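Local coordinates for protein CmeC (Campylobacter jejuni, PDB 4MT4) that probably forms the trimeric outer membrane channel through which a multidrug efflux system expels its substrates from the cell, at residues Ala53-Asn58 and Thr236-Asn241; Val160-Asn165 and Lys230-Leu235. All blocks are in the same frame, centred on the assembly; numbering follows the deposited sequence.

Read from the N terminus, the chain first lays down helix 44-56, whose last turn supplies Ala53-Asn58, and only after helix 58-79, a pair of strands and two long helices does it return with Thr236-Asn241. Interaction 1 therefore closes a wide loop spanning most of the first half of the fold. Interaction 2 falls within that loop: Val160-Asn165 on helix 129-195 meets Lys230-Leu235 on helix 201-236, closing a shorter, almost wholly helical hairpin. The two contacts touch where Asn57 ND2 approaches Leu235 O, a probable hydrogen bond. Together they illustrate how the end of helix 201-236 is fixed, along one flank by helix 129-195 and at its tip by helix 44-56.

Interaction 1: residues Ala53-Asn58 and Thr236-Asn241; sequences ALKNNN and TSNDLN
Two asparagine amides lie stacked here, those of Asn56 and Asn238, their planes 20° apart, with Asn56 OD1 3.6 Å from Asn238 CG. The Asn56 amide is gripped at both ends. Its ND2 donates to Thr236 O at 2.9 Å, a nearly straight bond (166°) whose acceptor lies in the amide plane; its OD1 takes Lys55 NZ at 2.8 Å, on a carbonyl lone pair. These two bonds fix the flip of the amide and hold it flat against Asn238. Asn56 reaches Thr236 O because its CG stands anti to the carbonyl carbon (chi1 -60°). Beside the polar pair, Ala53 CB meets Thr236 CG2 at 3.8 Å, a small apolar contact. Thr236 OG1 bonds to Leu232 O, one turn back in its own helix. Ser237 OG accepts from Asp239 N at 3.1 Å, an ST turn that leads into helix 240-245, and is also hydrogen-bonded to Asp242. Lys55 also forms a salt bridge with Asp468, bringing in the C-terminal tail. The contact joins the last turn of helix 44-56 to the end of helix 201-236, with helix 129-195 packed against Ala53, Leu54 and Asn57.

Interaction 2: residues Val160-Asn165 and Lys230-Leu235; sequences VQTYFN and KALKIL
Thr162 CG2 rests on the backbone of the opposing helix beside Leu232, 3.7 Å from Leu232 N, and touches Ala231 CB at 3.8 Å and Leu232 CB at 3.9 Å. One methyl thus engages two successive residues of helix 201-236, and Thr162 contributes the largest share of this small interface. Its chi1 of -63° places CG2 anti to the backbone N and leaves OG1 on the branch beside that nitrogen, where it bonds to Asn158 O one turn earlier in the same helix. The hydroxyl is thereby satisfied within its own helix and presents no unmet polar demand to the leucines. Leu235 meets Thr162 tip to tip, CD1 lying 3.5 Å from OG1 and 4.0 Å from CB, a methyl set against the hydroxyl branch, while Ala231 meets the methyl branch. Leu232 enters from the flank: with CG anti to the backbone N (chi1 -173°), its CD1 extends back across the gap to lie 4.2 Å from Tyr163 N. The ring of Tyr163 turns off toward helix 44-56, and its OH bonds to Asp43 and to the backbone N of Gln251. On that same side Leu232 packs on Val49 of helix 44-56, which Tyr163 also touches through Leu46. Ile234 packs on Ile363 of the second subunit, and Lys233, salt-bridged to Asp242 of its own chain, also touches Arg370 of that subunit; helix 201-236 is shared between an intrachain and an intersubunit interface. The local helix axes run antiparallel at 152° and approach to 9.3 Å, the CA atoms of Thr162 and Leu232 being the nearest pair. Such antiparallel packing of long helices is characteristic of the alpha-helical barrel of outer membrane factors, where paired helices from three subunits form the periplasmic tunnel.

Interaction 1: residues Ala53-Asn58 and Thr236-Asn241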
# COMPACT_ATOMS: atom_id res chain seq x y z
N ALA B 53 -21.87 -11.87 -0.41
CA ALA B 53 -20.49 -11.52 -0.70
C ALA B 53 -20.04 -12.13 -2.02
O ALA B 53 -19.51 -11.44 -2.88
CB ALA B 53 -19.58 -11.97 0.43
N LEU B 54 -20.30 -13.42 -2.19
CA LEU B 54 -19.93 -14.13 -3.41
C LEU B 54 -20.68 -13.59 -4.63
O LEU B 54 -20.32 -13.88 -5.77
CB LEU B 54 -20.21 -15.63 -3.26
CG LEU B 54 -19.32 -16.37 -2.26
CD1 LEU B 54 -19.80 -17.79 -2.05
CD2 LEU B 54 -17.87 -16.35 -2.72
N LYS B 55 -21.72 -12.81 -4.37
CA LYS B 55 -22.53 -12.23 -5.44
C LYS B 55 -22.17 -10.76 -5.69
O LYS B 55 -22.10 -10.33 -6.84
CB LYS B 55 -24.01 -12.35 -5.10
CG LYS B 55 -24.94 -11.64 -6.08
CD LYS B 55 -26.38 -11.68 -5.60
CE LYS B 55 -27.29 -10.89 -6.52
NZ LYS B 55 -26.90 -9.46 -6.61
N ASN B 56 -21.93 -10.00 -4.63
CA ASN B 56 -21.81 -8.55 -4.75
C ASN B 56 -20.43 -7.96 -4.48
O ASN B 56 -20.17 -6.81 -4.85
CB ASN B 56 -22.83 -7.89 -3.81
CG ASN B 56 -24.26 -8.28 -4.13
OD1 ASN B 56 -24.63 -8.46 -5.30
ND2 ASN B 56 -25.09 -8.41 -3.10
N ASN B 57 -19.54 -8.71 -3.84
CA ASN B 57 -18.22 -8.18 -3.47
C ASN B 57 -17.42 -7.72 -4.68
O ASN B 57 -17.19 -8.48 -5.62
CB ASN B 57 -17.42 -9.22 -2.69
CG ASN B 57 -16.16 -8.63 -2.06
OD1 ASN B 57 -15.12 -8.56 -2.70
ND2 ASN B 57 -16.27 -8.22 -0.81
N ASN B 58 -17.00 -6.46 -4.65
CA ASN B 58 -16.32 -5.85 -5.79
C ASN B 58 -14.86 -6.27 -5.93
O ASN B 58 -14.33 -6.32 -7.04
CB ASN B 58 -16.42 -4.32 -5.69
CG ASN B 58 -17.81 -3.81 -6.00
OD1 ASN B 58 -18.41 -4.18 -7.01
ND2 ASN B 58 -18.33 -2.96 -5.13
N THR B 236 -20.79 -6.94 1.37
CA THR B 236 -21.81 -7.87 0.87
C THR B 236 -22.97 -7.25 0.09
O THR B 236 -23.70 -7.96 -0.60
CB THR B 236 -22.42 -8.68 2.04
OG1 THR B 236 -22.98 -7.78 3.00
CG2 THR B 236 -21.36 -9.53 2.71
N SER B 237 -23.16 -5.93 0.19
CA SER B 237 -24.36 -5.31 -0.35
C SER B 237 -24.13 -4.50 -1.63
O SER B 237 -23.08 -3.89 -1.81
CB SER B 237 -25.01 -4.41 0.71
OG SER B 237 -26.21 -3.84 0.22
N ASN B 238 -25.13 -4.51 -2.50
CA ASN B 238 -25.14 -3.66 -3.69
C ASN B 238 -26.36 -2.74 -3.69
O ASN B 238 -26.66 -2.08 -4.68
CB ASN B 238 -25.12 -4.50 -4.97
CG ASN B 238 -26.39 -5.32 -5.14
OD1 ASN B 238 -27.00 -5.75 -4.17
ND2 ASN B 238 -26.79 -5.53 -6.39
N ASP B 239 -27.06 -2.72 -2.56
CA ASP B 239 -28.24 -1.88 -2.39
C ASP B 239 -27.90 -0.70 -1.49
O ASP B 239 -27.49 -0.88 -0.34
CB ASP B 239 -29.40 -2.69 -1.81
CG ASP B 239 -30.71 -1.93 -1.82
OD1 ASP B 239 -30.87 -1.00 -1.00
OD2 ASP B 239 -31.58 -2.27 -2.65
N LEU B 240 -28.08 0.51 -2.01
CA LEU B 240 -27.70 1.72 -1.30
C LEU B 240 -28.58 1.99 -0.08
O LEU B 240 -28.11 2.54 0.92
CB LEU B 240 -27.73 2.92 -2.25
CG LEU B 240 -26.76 2.85 -3.42
CD1 LEU B 240 -26.83 4.11 -4.27
CD2 LEU B 240 -25.34 2.61 -2.93
N ASN B 241 -29.85 1.62 -0.17
CA ASN B 241 -30.77 1.77 0.95
C ASN B 241 -30.44 0.79 2.06
O ASN B 241 -30.52 1.12 3.24
CB ASN B 241 -32.22 1.60 0.50
CG ASN B 241 -32.85 2.90 0.05
OD1 ASN B 241 -32.35 3.99 0.37
ND2 ASN B 241 -33.96 2.81 -0.67

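Interaction 2: residues Val160-Asn165 and Lys230-Leu235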
# COMPACT_ATOMS: atom_id res chain seq x y z
N VAL B 160 -17.08 -13.65 7.01
CA VAL B 160 -17.45 -14.48 8.15
C VAL B 160 -16.97 -13.86 9.46
O VAL B 160 -17.71 -13.79 10.44
CB VAL B 160 -16.86 -15.90 8.03
CG1 VAL B 160 -17.08 -16.69 9.31
CG2 VAL B 160 -17.47 -16.62 6.84
N GLN B 161 -15.72 -13.40 9.47
CA GLN B 161 -15.12 -12.83 10.67
C GLN B 161 -15.70 -11.45 11.00
O GLN B 161 -15.71 -11.03 12.16
CB GLN B 161 -13.60 -12.74 10.52
CG GLN B 161 -12.89 -14.09 10.57
CD GLN B 161 -11.38 -13.96 10.57
OE1 GLN B 161 -10.83 -12.96 10.10
NE2 GLN B 161 -10.70 -14.97 11.09
N THR B 162 -16.19 -10.75 9.98
CA THR B 162 -16.86 -9.47 10.19
C THR B 162 -18.24 -9.71 10.78
O THR B 162 -18.70 -8.96 11.64
CB THR B 162 -16.98 -8.67 8.87
OG1 THR B 162 -15.67 -8.35 8.39
CG2 THR B 162 -17.76 -7.38 9.09
N TYR B 163 -18.90 -10.76 10.31
CA TYR B 163 -20.20 -11.16 10.83
C TYR B 163 -20.12 -11.47 12.32
O TYR B 163 -20.93 -11.00 13.11
CB TYR B 163 -20.73 -12.38 10.08
CG TYR B 163 -21.94 -13.04 10.71
CD1 TYR B 163 -23.22 -12.54 10.50
CD2 TYR B 163 -21.81 -14.16 11.53
CE1 TYR B 163 -24.33 -13.13 11.08
CE2 TYR B 163 -22.91 -14.76 12.11
CZ TYR B 163 -24.17 -14.24 11.88
OH TYR B 163 -25.27 -14.84 12.46
N PHE B 164 -19.12 -12.26 12.70
CA PHE B 164 -18.93 -12.67 14.08
C PHE B 164 -18.53 -11.50 14.97
O PHE B 164 -18.91 -11.45 16.14
CB PHE B 164 -17.88 -13.78 14.16
CG PHE B 164 -18.42 -15.15 13.87
CD1 PHE B 164 -19.68 -15.52 14.32
CD2 PHE B 164 -17.68 -16.06 13.13
CE1 PHE B 164 -20.19 -16.77 14.05
CE2 PHE B 164 -18.19 -17.32 12.86
CZ PHE B 164 -19.44 -17.68 13.32
N ASN B 165 -17.76 -10.57 14.42
CA ASN B 165 -17.41 -9.35 15.14
C ASN B 165 -18.64 -8.47 15.34
O ASN B 165 -18.75 -7.74 16.33
CB ASN B 165 -16.33 -8.57 14.40
CG ASN B 165 -14.95 -9.19 14.54
OD1 ASN B 165 -14.69 -9.93 15.49
ND2 ASN B 165 -14.07 -8.89 13.60
N LYS B 230 -21.35 -1.36 9.30
CA LYS B 230 -20.86 -0.71 8.09
C LYS B 230 -19.90 -1.62 7.33
O LYS B 230 -19.98 -1.74 6.11
CB LYS B 230 -20.16 0.61 8.44
CG LYS B 230 -19.24 1.12 7.34
CD LYS B 230 -18.27 2.17 7.86
CE LYS B 230 -17.22 2.52 6.82
NZ LYS B 230 -16.21 3.48 7.35
N ALA B 231 -18.99 -2.25 8.07
CA ALA B 231 -18.00 -3.14 7.48
C ALA B 231 -18.65 -4.32 6.76
O ALA B 231 -18.18 -4.75 5.72
CB ALA B 231 -17.04 -3.64 8.56
N LEU B 232 -19.74 -4.83 7.33
CA LEU B 232 -20.43 -5.97 6.73
C LEU B 232 -21.22 -5.56 5.49
O LEU B 232 -21.29 -6.31 4.52
CB LEU B 232 -21.36 -6.62 7.76
CG LEU B 232 -22.01 -7.93 7.31
CD1 LEU B 232 -20.94 -8.99 7.05
CD2 LEU B 232 -23.02 -8.42 8.33
N LYS B 233 -21.79 -4.36 5.52
CA LYS B 233 -22.55 -3.83 4.40
C LYS B 233 -21.67 -3.62 3.17
O LYS B 233 -22.03 -4.00 2.06
CB LYS B 233 -23.23 -2.51 4.78
CG LYS B 233 -24.33 -2.66 5.82
CD LYS B 233 -25.44 -3.56 5.33
CE LYS B 233 -26.56 -3.66 6.35
NZ LYS B 233 -27.61 -4.64 5.92
N ILE B 234 -20.50 -3.01 3.39
CA ILE B 234 -19.56 -2.73 2.32
C ILE B 234 -19.07 -4.03 1.67
O ILE B 234 -18.79 -4.07 0.47
CB ILE B 234 -18.35 -1.91 2.84
CG1 ILE B 234 -18.81 -0.53 3.32
CG2 ILE B 234 -17.29 -1.75 1.77
CD1 ILE B 234 -17.68 0.38 3.75
N LEU B 235 -19.00 -5.09 2.46
CA LEU B 235 -18.49 -6.37 1.98
C LEU B 235 -19.50 -7.18 1.15
O LEU B 235 -19.10 -8.00 0.33
CB LEU B 235 -18.01 -7.22 3.16
CG LEU B 235 -16.64 -6.92 3.77
CD1 LEU B 235 -16.44 -7.70 5.06
CD2 LEU B 235 -15.53 -7.23 2.78